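Local coordinates for protein ribosomal RNA methyltransferase, putative (Plasmodium falciparum, PDB 2PLW) that binds S-adenosylmethionine and probably transfers its methyl group to a uridine ribose 2'-hydroxyl of ribosomal RNA, at residues A[12-17]-A[41-46]; A[26-29]-A[35-38]; A[57-60]-A[66-69]; A[111-116]-A[188-193]. All blocks are in the same frame, centred on the assembly; numbering follows the deposited sequence.

The four contacts run from the centre of a Rossmann-like methyltransferase domain to its surface. Contacts 2 and 4 are buried, and the strands they use, 24-29 and 107-112, are neighbours in the central sheet; Trp36 of contact 2 packs against Asp113 and Tyr190 of contact 4 beside the methionine part of S-adenosylmethionine. Contact 1 is partly buried and shares helix 35-43 with contact 2, but its bonds are those of an arginine bridging two helices. Contact 3 lies at the surface, on edge strand 66-69, and is largely apolar, although its Lys57 reaches the ligand ribose. Thus contacts 2, 3 and 4 all touch the ligand, whereas contact 1 stands away from it.

Contact 1. Residues A[12-17]-A[41-46]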
# COMPACT_ATOMS: atom_id res chain seq x y z
N GLU A 12 13.72 2.39 5.05
CA GLU A 12 14.31 1.07 5.21
C GLU A 12 13.86 0.14 4.07
O GLU A 12 14.68 -0.55 3.46
CB GLU A 12 13.92 0.50 6.58
CG GLU A 12 14.33 -0.93 6.83
CD GLU A 12 13.83 -1.47 8.18
OE1 GLU A 12 13.32 -0.68 9.01
OE2 GLU A 12 13.96 -2.72 8.38
N LEU A 13 12.56 0.14 3.80
CA LEU A 13 12.00 -0.70 2.75
C LEU A 13 12.61 -0.39 1.39
O LEU A 13 13.02 -1.31 0.66
CB LEU A 13 10.48 -0.55 2.69
CG LEU A 13 9.69 -1.31 3.76
CD1 LEU A 13 8.26 -0.78 3.78
CD2 LEU A 13 9.73 -2.81 3.49
N ASP A 14 12.67 0.89 1.04
CA ASP A 14 13.18 1.29 -0.27
C ASP A 14 14.69 1.07 -0.35
O ASP A 14 15.20 0.71 -1.40
CB ASP A 14 12.82 2.72 -0.63
CG ASP A 14 13.16 3.05 -2.09
OD1 ASP A 14 12.68 2.34 -2.99
OD2 ASP A 14 13.97 3.97 -2.34
N ASN A 15 15.38 1.29 0.76
CA ASN A 15 16.82 0.97 0.81
C ASN A 15 17.14 -0.50 0.50
O ASN A 15 18.16 -0.81 -0.15
CB ASN A 15 17.38 1.36 2.17
CG ASN A 15 17.65 2.84 2.29
OD1 ASN A 15 17.60 3.60 1.30
ND2 ASN A 15 17.95 3.28 3.50
N LYS A 16 16.28 -1.40 0.95
CA LYS A 16 16.47 -2.83 0.79
C LYS A 16 15.91 -3.32 -0.55
O LYS A 16 16.55 -4.13 -1.26
CB LYS A 16 15.84 -3.59 1.97
CG LYS A 16 16.03 -5.13 1.94
CD LYS A 16 15.42 -5.80 3.17
CE LYS A 16 15.90 -7.24 3.35
NZ LYS A 16 17.04 -7.36 4.34
N TYR A 17 14.72 -2.85 -0.89
CA TYR A 17 14.01 -3.39 -2.05
C TYR A 17 14.02 -2.53 -3.30
O TYR A 17 13.59 -3.01 -4.36
CB TYR A 17 12.59 -3.81 -1.65
CG TYR A 17 12.58 -4.85 -0.56
CD1 TYR A 17 12.79 -6.21 -0.84
CD2 TYR A 17 12.37 -4.48 0.77
CE1 TYR A 17 12.78 -7.16 0.16
CE2 TYR A 17 12.36 -5.42 1.78
CZ TYR A 17 12.57 -6.76 1.48
OH TYR A 17 12.56 -7.67 2.51
N LEU A 41 8.24 11.66 -2.16
CA LEU A 41 8.66 12.93 -2.78
C LEU A 41 10.18 13.10 -2.79
O LEU A 41 10.75 13.42 -3.82
CB LEU A 41 7.97 14.12 -2.13
CG LEU A 41 6.52 14.42 -2.46
CD1 LEU A 41 5.99 15.43 -1.47
CD2 LEU A 41 6.35 14.98 -3.89
N GLU A 42 10.83 12.88 -1.65
CA GLU A 42 12.29 13.00 -1.53
C GLU A 42 13.06 12.09 -2.48
O GLU A 42 14.04 12.51 -3.10
CB GLU A 42 12.74 12.63 -0.12
CG GLU A 42 12.42 13.65 0.90
CD GLU A 42 12.74 13.16 2.30
OE1 GLU A 42 12.96 11.93 2.50
OE2 GLU A 42 12.74 14.01 3.21
N ARG A 43 12.63 10.84 -2.54
CA ARG A 43 13.34 9.83 -3.28
C ARG A 43 13.07 9.93 -4.78
O ARG A 43 13.80 9.36 -5.58
CB ARG A 43 13.01 8.46 -2.74
CG ARG A 43 13.42 8.35 -1.29
CD ARG A 43 13.86 6.98 -0.94
NE ARG A 43 14.82 7.04 0.15
CZ ARG A 43 15.71 6.10 0.41
NH1 ARG A 43 15.75 4.99 -0.31
NH2 ARG A 43 16.53 6.25 1.44
N THR A 44 12.04 10.68 -5.15
CA THR A 44 11.74 10.87 -6.56
C THR A 44 11.92 12.34 -6.96
O THR A 44 11.33 12.80 -7.91
CB THR A 44 10.31 10.35 -6.93
OG1 THR A 44 9.34 11.07 -6.18
CG2 THR A 44 10.15 8.86 -6.63
N LYS A 45 12.77 13.08 -6.22
CA LYS A 45 12.80 14.56 -6.30
C LYS A 45 12.93 15.19 -7.70
O LYS A 45 12.21 16.15 -8.03
CB LYS A 45 13.88 15.13 -5.35
N ASN A 46 13.82 14.66 -8.52
CA ASN A 46 14.02 15.21 -9.86
C ASN A 46 13.52 14.24 -10.91
O ASN A 46 14.07 14.15 -12.00
CB ASN A 46 15.49 15.51 -10.12
CG ASN A 46 16.20 16.04 -8.91
OD1 ASN A 46 17.07 15.37 -8.35
ND2 ASN A 46 15.81 17.24 -8.47
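Asp14 holds its CG trans to the backbone N (chi1 -171°), while Arg43 keeps its CG beside the backbone N and bends at chi2 (-147°); these torsions bring carboxylate and guanidinium together between helix 7-17 and the last turn of helix 35-43, two helices of the Rossmann-like methyltransferase domain. The helices stay well apart here, the nearest CA atoms, of Asp14 and Arg43, being 9.1 Å from each other, so the long Arg43 side chain spans most of the gap to the shorter Asp14 and Asn15. Arg43 NH1 forms a salt bridge with Asp14 OD2 at 2.9 Å, using the anti side of the carboxylate, and the two flat groups stand steeply against each other. The other carboxylate oxygen, OD1, accepts from the backbone N of Phe19 and of Leu20, just beyond the helix, so that the acid ties the chain leaving its own helix to the neighbouring one. Asn15 crosses the arginine at about a right angle and offers its amide oxygen to the end of the guanidinium. Both acceptors lie near the guanidinium plane, which would hold the group's rotation. The carboxylate offsets the arginine's charge, and the exposed Asn15 adds a neutral acceptor. Asn15 OD1 is gripped by two nitrogens from the same face of its amide, Arg43 NH1 at 2.8 Å and Arg43 NH2 at 2.9 Å.

Contact 2. Residues A[26-29]-A[35-38]. With SAM (S-adenosylmethionine), chain C.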
# COMPACT_ATOMS: atom_id res chain seq x y z
N ILE A 26 2.61 6.09 -8.18
CA ILE A 26 2.76 5.50 -6.83
C ILE A 26 1.56 5.83 -5.95
O ILE A 26 1.16 6.99 -5.81
CB ILE A 26 4.05 6.02 -6.16
CG1 ILE A 26 5.26 5.75 -7.06
CG2 ILE A 26 4.29 5.33 -4.81
CD1 ILE A 26 6.39 6.72 -6.81
N LEU A 27 0.98 4.79 -5.36
CA LEU A 27 -0.15 4.94 -4.44
C LEU A 27 0.25 4.51 -3.04
O LEU A 27 0.79 3.44 -2.84
CB LEU A 27 -1.33 4.09 -4.91
CG LEU A 27 -2.55 4.04 -3.99
CD1 LEU A 27 -3.17 5.40 -3.83
CD2 LEU A 27 -3.58 3.06 -4.53
N ASP A 28 -0.10 5.34 -2.06
CA ASP A 28 0.28 5.15 -0.68
C ASP A 28 -1.01 5.01 0.10
O ASP A 28 -1.72 6.01 0.29
CB ASP A 28 1.06 6.39 -0.23
CG ASP A 28 1.45 6.35 1.23
OD1 ASP A 28 1.62 5.25 1.79
OD2 ASP A 28 1.56 7.44 1.84
N ILE A 29 -1.34 3.79 0.50
CA ILE A 29 -2.60 3.51 1.17
C ILE A 29 -2.38 3.61 2.68
O ILE A 29 -1.36 3.14 3.18
CB ILE A 29 -3.13 2.11 0.82
CG1 ILE A 29 -3.35 2.02 -0.70
CG2 ILE A 29 -4.45 1.82 1.61
CD1 ILE A 29 -3.84 0.66 -1.15
N SER A 35 3.84 10.98 6.06
CA SER A 35 5.30 10.87 5.95
C SER A 35 5.81 9.94 4.86
O SER A 35 6.88 10.18 4.32
CB SER A 35 5.96 10.57 7.31
OG SER A 35 5.84 9.20 7.65
N TRP A 36 5.06 8.89 4.51
CA TRP A 36 5.46 8.04 3.38
C TRP A 36 5.38 8.86 2.11
O TRP A 36 6.22 8.73 1.22
CB TRP A 36 4.59 6.77 3.30
CG TRP A 36 5.07 5.68 4.24
CD1 TRP A 36 5.79 5.85 5.42
CD2 TRP A 36 4.91 4.25 4.08
NE1 TRP A 36 6.08 4.62 5.98
CE2 TRP A 36 5.56 3.63 5.18
CE3 TRP A 36 4.30 3.44 3.10
CZ2 TRP A 36 5.59 2.24 5.35
CZ3 TRP A 36 4.37 2.06 3.25
CH2 TRP A 36 5.00 1.47 4.37
N CYS A 37 4.35 9.69 2.02
CA CYS A 37 4.20 10.58 0.87
C CYS A 37 5.42 11.52 0.80
O CYS A 37 5.96 11.75 -0.27
CB CYS A 37 2.91 11.37 0.95
SG CYS A 37 1.47 10.39 0.39
N GLN A 38 5.85 12.03 1.95
CA GLN A 38 7.05 12.87 2.00
C GLN A 38 8.30 12.13 1.57
O GLN A 38 9.11 12.68 0.83
CB GLN A 38 7.27 13.41 3.41
CG GLN A 38 6.20 14.35 3.84
CD GLN A 38 6.42 14.78 5.24
OE1 GLN A 38 6.24 13.99 6.17
NE2 GLN A 38 6.81 16.04 5.42
N SAM C . 2.37 5.64 6.56
CA SAM C . 1.73 6.80 7.27
C SAM C . 2.68 7.99 7.39
O SAM C . 3.89 7.80 7.20
OXT SAM C . 2.29 9.14 7.64
CB SAM C . 1.24 6.34 8.65
CG SAM C . 0.05 5.41 8.46
SD SAM C . -0.92 5.09 9.95
CE SAM C . 0.27 4.07 10.82
C5' SAM C . -2.13 3.87 9.37
C4' SAM C . -3.27 4.54 8.61
O4' SAM C . -4.05 3.52 7.98
C3' SAM C . -4.25 5.37 9.48
O3' SAM C . -4.15 6.75 9.18
C2' SAM C . -5.64 4.81 9.11
O2' SAM C . -6.68 5.77 8.97
C1' SAM C . -5.35 4.09 7.81
N9 SAM C . -6.29 3.04 7.43
C8 SAM C . -6.70 1.94 8.16
N7 SAM C . -7.55 1.22 7.40
C5 SAM C . -7.69 1.85 6.20
C6 SAM C . -8.42 1.57 5.05
N6 SAM C . -9.19 0.49 4.97
N1 SAM C . -8.34 2.41 3.97
C2 SAM C . -7.55 3.54 3.99
N3 SAM C . -6.81 3.82 5.13
C4 SAM C . -6.90 2.99 6.21
O HOH W 1 2.07 8.74 4.14
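Strand 24-29 and the first turn of helix 35-43 come within 6.9 Å at the CA atoms of Asp28 and Cys37, Asp28 directing its CB at the helix. A chi1 of 177° extends the Asp28 carboxylate across to the helix start. Its OD2 lies 3.4 Å from Trp36 CB and 3.3 Å from Cys37 SG, while OD1 approaches the indole obliquely, 3.5 Å from Trp36 CE3. The carboxylate and indole planes are nearly parallel, 17° apart. A water donates to Asp28 OD2 at 2.7 Å and accepts from the backbone N of Cys37, linking the acid to the helix. The Trp36 ring carries the ligand's amino nitrogen over one face, toward the rim, and its NE1 is bonded to the backbone O of Ala6, which helps fix the indole. At the helix start, Ser35 N donates to OXT of S-adenosylmethionine at 2.9 Å and Trp36 N makes a weak bond to the ligand's O; Gly34 N belongs to the same site. Backbone N-H groups at a helix start receiving the methionine carboxylate, beyond the short loop that follows the first strand of a beta-alpha-beta unit, are typical of the cofactor site of class I methyltransferases.

Contact 3. Residues A[57-60]-A[66-69]. With SAM (S-adenosylmethionine), chain C.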
# COMPACT_ATOMS: atom_id res chain seq x y z
N LYS A 57 -8.83 8.98 7.03
CA LYS A 57 -8.63 10.28 7.70
C LYS A 57 -8.10 11.34 6.74
O LYS A 57 -7.21 11.07 5.92
CB LYS A 57 -7.65 10.13 8.86
CG LYS A 57 -8.14 9.32 10.05
CD LYS A 57 -7.13 9.44 11.22
CE LYS A 57 -6.18 8.22 11.23
NZ LYS A 57 -4.83 8.42 11.87
N ILE A 58 -8.60 12.56 6.88
CA ILE A 58 -8.20 13.65 6.00
C ILE A 58 -6.79 14.11 6.33
O ILE A 58 -6.49 14.45 7.48
CB ILE A 58 -9.21 14.84 6.04
CG1 ILE A 58 -10.54 14.40 5.43
CG2 ILE A 58 -8.69 15.99 5.17
CD1 ILE A 58 -11.72 15.20 5.88
N MET A 59 -5.93 14.09 5.32
CA MET A 59 -4.54 14.45 5.51
C MET A 59 -4.40 15.92 5.13
O MET A 59 -5.07 16.40 4.22
CB MET A 59 -3.69 13.56 4.59
CG MET A 59 -2.26 13.96 4.47
SD MET A 59 -1.33 12.84 3.41
CE MET A 59 -1.62 13.57 1.79
N ASP A 60 -3.53 16.65 5.84
CA ASP A 60 -3.21 18.00 5.40
C ASP A 60 -2.55 17.94 4.02
O ASP A 60 -1.73 17.05 3.78
CB ASP A 60 -2.24 18.67 6.37
CG ASP A 60 -2.92 19.12 7.64
OD1 ASP A 60 -4.18 19.18 7.67
OD2 ASP A 60 -2.16 19.43 8.56
N TYR A 66 -1.45 13.94 -4.70
CA TYR A 66 -2.91 13.87 -4.83
C TYR A 66 -3.40 13.10 -3.62
O TYR A 66 -2.88 12.03 -3.32
CB TYR A 66 -3.32 13.09 -6.06
CG TYR A 66 -2.86 13.65 -7.38
CD1 TYR A 66 -3.64 14.56 -8.07
CD2 TYR A 66 -1.64 13.25 -7.94
CE1 TYR A 66 -3.22 15.06 -9.30
CE2 TYR A 66 -1.21 13.78 -9.16
CZ TYR A 66 -2.01 14.68 -9.84
OH TYR A 66 -1.61 15.21 -11.05
N PHE A 67 -4.38 13.64 -2.91
CA PHE A 67 -4.94 12.91 -1.79
C PHE A 67 -6.39 12.50 -2.11
O PHE A 67 -7.14 13.25 -2.76
CB PHE A 67 -4.88 13.73 -0.49
CG PHE A 67 -5.63 13.09 0.65
CD1 PHE A 67 -5.13 11.94 1.25
CD2 PHE A 67 -6.81 13.64 1.11
CE1 PHE A 67 -5.81 11.36 2.31
CE2 PHE A 67 -7.52 13.06 2.17
CZ PHE A 67 -7.03 11.91 2.75
N ILE A 68 -6.75 11.31 -1.65
CA ILE A 68 -8.12 10.81 -1.79
C ILE A 68 -8.57 10.33 -0.43
O ILE A 68 -7.97 9.42 0.14
CB ILE A 68 -8.23 9.67 -2.84
CG1 ILE A 68 -7.90 10.21 -4.24
CG2 ILE A 68 -9.62 9.00 -2.75
CD1 ILE A 68 -7.71 9.11 -5.31
N GLN A 69 -9.63 10.94 0.11
CA GLN A 69 -10.17 10.40 1.34
C GLN A 69 -11.05 9.19 1.02
O GLN A 69 -11.95 9.25 0.17
CB GLN A 69 -10.95 11.44 2.15
CG GLN A 69 -11.32 10.88 3.50
CD GLN A 69 -12.26 11.78 4.30
OE1 GLN A 69 -12.92 12.64 3.74
NE2 GLN A 69 -12.30 11.56 5.62
N SAM C . 2.37 5.64 6.56
CA SAM C . 1.73 6.80 7.27
C SAM C . 2.68 7.99 7.39
O SAM C . 3.89 7.80 7.20
OXT SAM C . 2.29 9.14 7.64
CB SAM C . 1.24 6.34 8.65
CG SAM C . 0.05 5.41 8.46
SD SAM C . -0.92 5.09 9.95
CE SAM C . 0.27 4.07 10.82
C5' SAM C . -2.13 3.87 9.37
C4' SAM C . -3.27 4.54 8.61
O4' SAM C . -4.05 3.52 7.98
C3' SAM C . -4.25 5.37 9.48
O3' SAM C . -4.15 6.75 9.18
C2' SAM C . -5.64 4.81 9.11
O2' SAM C . -6.68 5.77 8.97
C1' SAM C . -5.35 4.09 7.81
N9 SAM C . -6.29 3.04 7.43
C8 SAM C . -6.70 1.94 8.16
N7 SAM C . -7.55 1.22 7.40
C5 SAM C . -7.69 1.85 6.20
C6 SAM C . -8.42 1.57 5.05
N6 SAM C . -9.19 0.49 4.97
N1 SAM C . -8.34 2.41 3.97
C2 SAM C . -7.55 3.54 3.99
N3 SAM C . -6.81 3.82 5.13
C4 SAM C . -6.90 2.99 6.21
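The Phe67 ring is sandwiched between its own strand and the loop: Gln69 N lies over one face, toward the rim, and Met59 CB over the opposite face, 4.0 Å from the ring centroid in a CH-pi contact. Met59 N lies over that same face as Met59 CB, whereas the backbone O of Lys57 approaches obliquely, 3.3 Å from Phe67 CZ. With chi1 at 172°, Phe67 extends its ring against loop 57-60. Met59 bends at chi3, its SD standing obliquely to the ring in a Met-aromatic contact at 5.3 Å from the centroid and its CE 3.9 Å from Phe67 CD1. Beside the ring, Ile58 CG1 lies against the amide of Gln69, 3.3 Å from Gln69 CD; the NE2 of that amide is bonded to the backbone O of Lys56, which helps hold the flat group there. Met59 and Phe67 both touch Cys31 in a neighbouring loop. The CB of Lys57 points away from the strand, and its NZ makes a weak hydrogen bond to O3' of S-adenosylmethionine at 3.2 Å. No hydrogen bond joins the two segments: van der Waals, CH-pi and sulfur-aromatic contacts hold the loop after strand 49-55 against edge strand 66-69, while its lysine meets the ribose at the cofactor site.

Contact 4. Residues A[111-116]-A[188-193]; sequences LSDAAV and EIYLVC. With SAM (S-adenosylmethionine), chain C.
Tyr190 meets the Asp113 carboxylate with the hydroxyl edge of its ring, OH donating to Asp113 OD1 at 2.8 Å. The bond arrives from above the carboxylate plane, 40° out of it, and the ring and carboxylate planes are only moderately turned against each other. The tyrosine keeps its CG beside the backbone N (chi1 -66°), which sends the ring from strand 188-196 toward the turn that follows strand 107-112. Its edge also meets the backbone of that strand, Tyr190 CE1 lying 4.0 Å from Ser112 O and near the ring plane.

Asp113 divides its two oxygens between protein and ligand. OD2 accepts from the amino nitrogen N of S-adenosylmethionine at 2.8 Å, while OD1, besides the tyrosine, forms a salt bridge with Lys153, the residue predicted to act as proton acceptor. Tyr190 is thus a second-shell residue that probably helps position the acid touching the ligand. Next along the turn, Ala114 lies against the ligand's ribose, its CA 3.3 Å from O4'. Farther out, Ala115 CB touches Glu188 OE2 at 4.2 Å, and the same Glu188 oxygen makes a long, weak ion pair with Lys153.

The touching parts, 112-115 and 188-190, run nearly opposite, 164° apart, and strand 148-155 lies between their strands in the sheet, with Lys153 on it touching the Tyr190 side chain. Helix 7-17 packs on the tyrosine through Lys9 and Leu13, and helix 122-143 approaches Ser112 and Ala114 through Ile136.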
# COMPACT_ATOMS: atom_id res chain seq x y z
N LEU A 111 1.62 0.83 -2.16
CA LEU A 111 2.13 0.65 -0.81
C LEU A 111 0.97 0.76 0.18
O LEU A 111 0.07 1.59 0.01
CB LEU A 111 3.15 1.73 -0.46
CG LEU A 111 4.29 1.97 -1.48
CD1 LEU A 111 5.14 3.20 -1.15
CD2 LEU A 111 5.19 0.74 -1.60
N SER A 112 0.99 -0.07 1.21
CA SER A 112 0.04 0.08 2.29
C SER A 112 0.71 -0.02 3.64
O SER A 112 1.31 -1.04 3.98
CB SER A 112 -1.09 -0.94 2.19
OG SER A 112 -1.85 -0.91 3.36
N ASP A 113 0.59 1.07 4.40
CA ASP A 113 0.97 1.09 5.81
C ASP A 113 -0.30 1.11 6.68
O ASP A 113 -0.23 1.47 7.86
CB ASP A 113 1.82 2.34 6.09
CG ASP A 113 2.57 2.27 7.41
OD1 ASP A 113 3.01 1.15 7.77
OD2 ASP A 113 2.73 3.34 8.06
N ALA A 114 -1.44 0.71 6.12
CA ALA A 114 -2.71 0.72 6.87
C ALA A 114 -2.73 -0.36 7.95
O ALA A 114 -2.07 -1.39 7.83
CB ALA A 114 -3.91 0.52 5.93
N ALA A 115 -3.48 -0.11 9.02
CA ALA A 115 -3.69 -1.10 10.07
C ALA A 115 -5.06 -0.89 10.70
O ALA A 115 -5.61 0.20 10.65
CB ALA A 115 -2.57 -1.02 11.13
N VAL A 116 -5.63 -1.96 11.24
CA VAL A 116 -6.92 -1.88 11.93
C VAL A 116 -6.64 -1.72 13.43
O VAL A 116 -5.69 -2.31 13.93
CB VAL A 116 -7.81 -3.12 11.63
CG1 VAL A 116 -8.69 -2.84 10.43
CG2 VAL A 116 -6.97 -4.37 11.37
N GLU A 188 4.50 -6.82 13.54
CA GLU A 188 4.11 -6.46 12.18
C GLU A 188 5.18 -6.78 11.16
O GLU A 188 6.38 -6.70 11.45
CB GLU A 188 3.77 -4.98 12.09
CG GLU A 188 2.38 -4.64 12.60
CD GLU A 188 2.17 -3.15 12.69
OE1 GLU A 188 3.17 -2.40 12.75
OE2 GLU A 188 0.98 -2.72 12.69
N ILE A 189 4.75 -7.15 9.95
CA ILE A 189 5.67 -7.44 8.87
C ILE A 189 5.12 -6.74 7.65
O ILE A 189 3.97 -6.29 7.68
CB ILE A 189 5.81 -8.97 8.56
CG1 ILE A 189 4.44 -9.63 8.32
CG2 ILE A 189 6.57 -9.71 9.68
CD1 ILE A 189 4.11 -9.82 6.84
N TYR A 190 5.94 -6.64 6.61
CA TYR A 190 5.45 -6.25 5.29
C TYR A 190 5.60 -7.42 4.34
O TYR A 190 6.61 -8.12 4.38
CB TYR A 190 6.21 -5.03 4.76
CG TYR A 190 5.98 -3.76 5.55
CD1 TYR A 190 4.91 -2.91 5.26
CD2 TYR A 190 6.84 -3.42 6.61
CE1 TYR A 190 4.70 -1.73 5.96
CE2 TYR A 190 6.63 -2.24 7.33
CZ TYR A 190 5.56 -1.41 7.01
OH TYR A 190 5.39 -0.26 7.75
N LEU A 191 4.59 -7.63 3.49
CA LEU A 191 4.71 -8.55 2.37
C LEU A 191 5.13 -7.70 1.17
O LEU A 191 4.42 -6.78 0.79
CB LEU A 191 3.40 -9.28 2.10
CG LEU A 191 2.88 -10.14 3.27
CD1 LEU A 191 1.35 -10.40 3.16
CD2 LEU A 191 3.65 -11.45 3.37
N VAL A 192 6.31 -7.98 0.65
CA VAL A 192 6.90 -7.25 -0.47
C VAL A 192 6.75 -8.07 -1.74
O VAL A 192 7.32 -9.16 -1.87
CB VAL A 192 8.41 -6.94 -0.20
CG1 VAL A 192 8.99 -6.16 -1.38
CG2 VAL A 192 8.53 -6.16 1.05
N CYS A 193 5.97 -7.54 -2.70
CA CYS A 193 5.61 -8.31 -3.86
C CYS A 193 6.13 -7.61 -5.10
O CYS A 193 5.81 -6.45 -5.34
CB CYS A 193 4.08 -8.41 -3.97
SG CYS A 193 3.30 -8.98 -2.44
N SAM C . 2.37 5.64 6.56
CA SAM C . 1.73 6.80 7.27
C SAM C . 2.68 7.99 7.39
O SAM C . 3.89 7.80 7.20
OXT SAM C . 2.29 9.14 7.64
CB SAM C . 1.24 6.34 8.65
CG SAM C . 0.05 5.41 8.46
SD SAM C . -0.92 5.09 9.95
CE SAM C . 0.27 4.07 10.82
C5' SAM C . -2.13 3.87 9.37
C4' SAM C . -3.27 4.54 8.61
O4' SAM C . -4.05 3.52 7.98
C3' SAM C . -4.25 5.37 9.48
O3' SAM C . -4.15 6.75 9.18
C2' SAM C . -5.64 4.81 9.11
O2' SAM C . -6.68 5.77 8.97
C1' SAM C . -5.35 4.09 7.81
N9 SAM C . -6.29 3.04 7.43
C8 SAM C . -6.70 1.94 8.16
N7 SAM C . -7.55 1.22 7.40
C5 SAM C . -7.69 1.85 6.20
C6 SAM C . -8.42 1.57 5.05
N6 SAM C . -9.19 0.49 4.97
N1 SAM C . -8.34 2.41 3.97
C2 SAM C . -7.55 3.54 3.99
N3 SAM C . -6.81 3.82 5.13
C4 SAM C . -6.90 2.99 6.21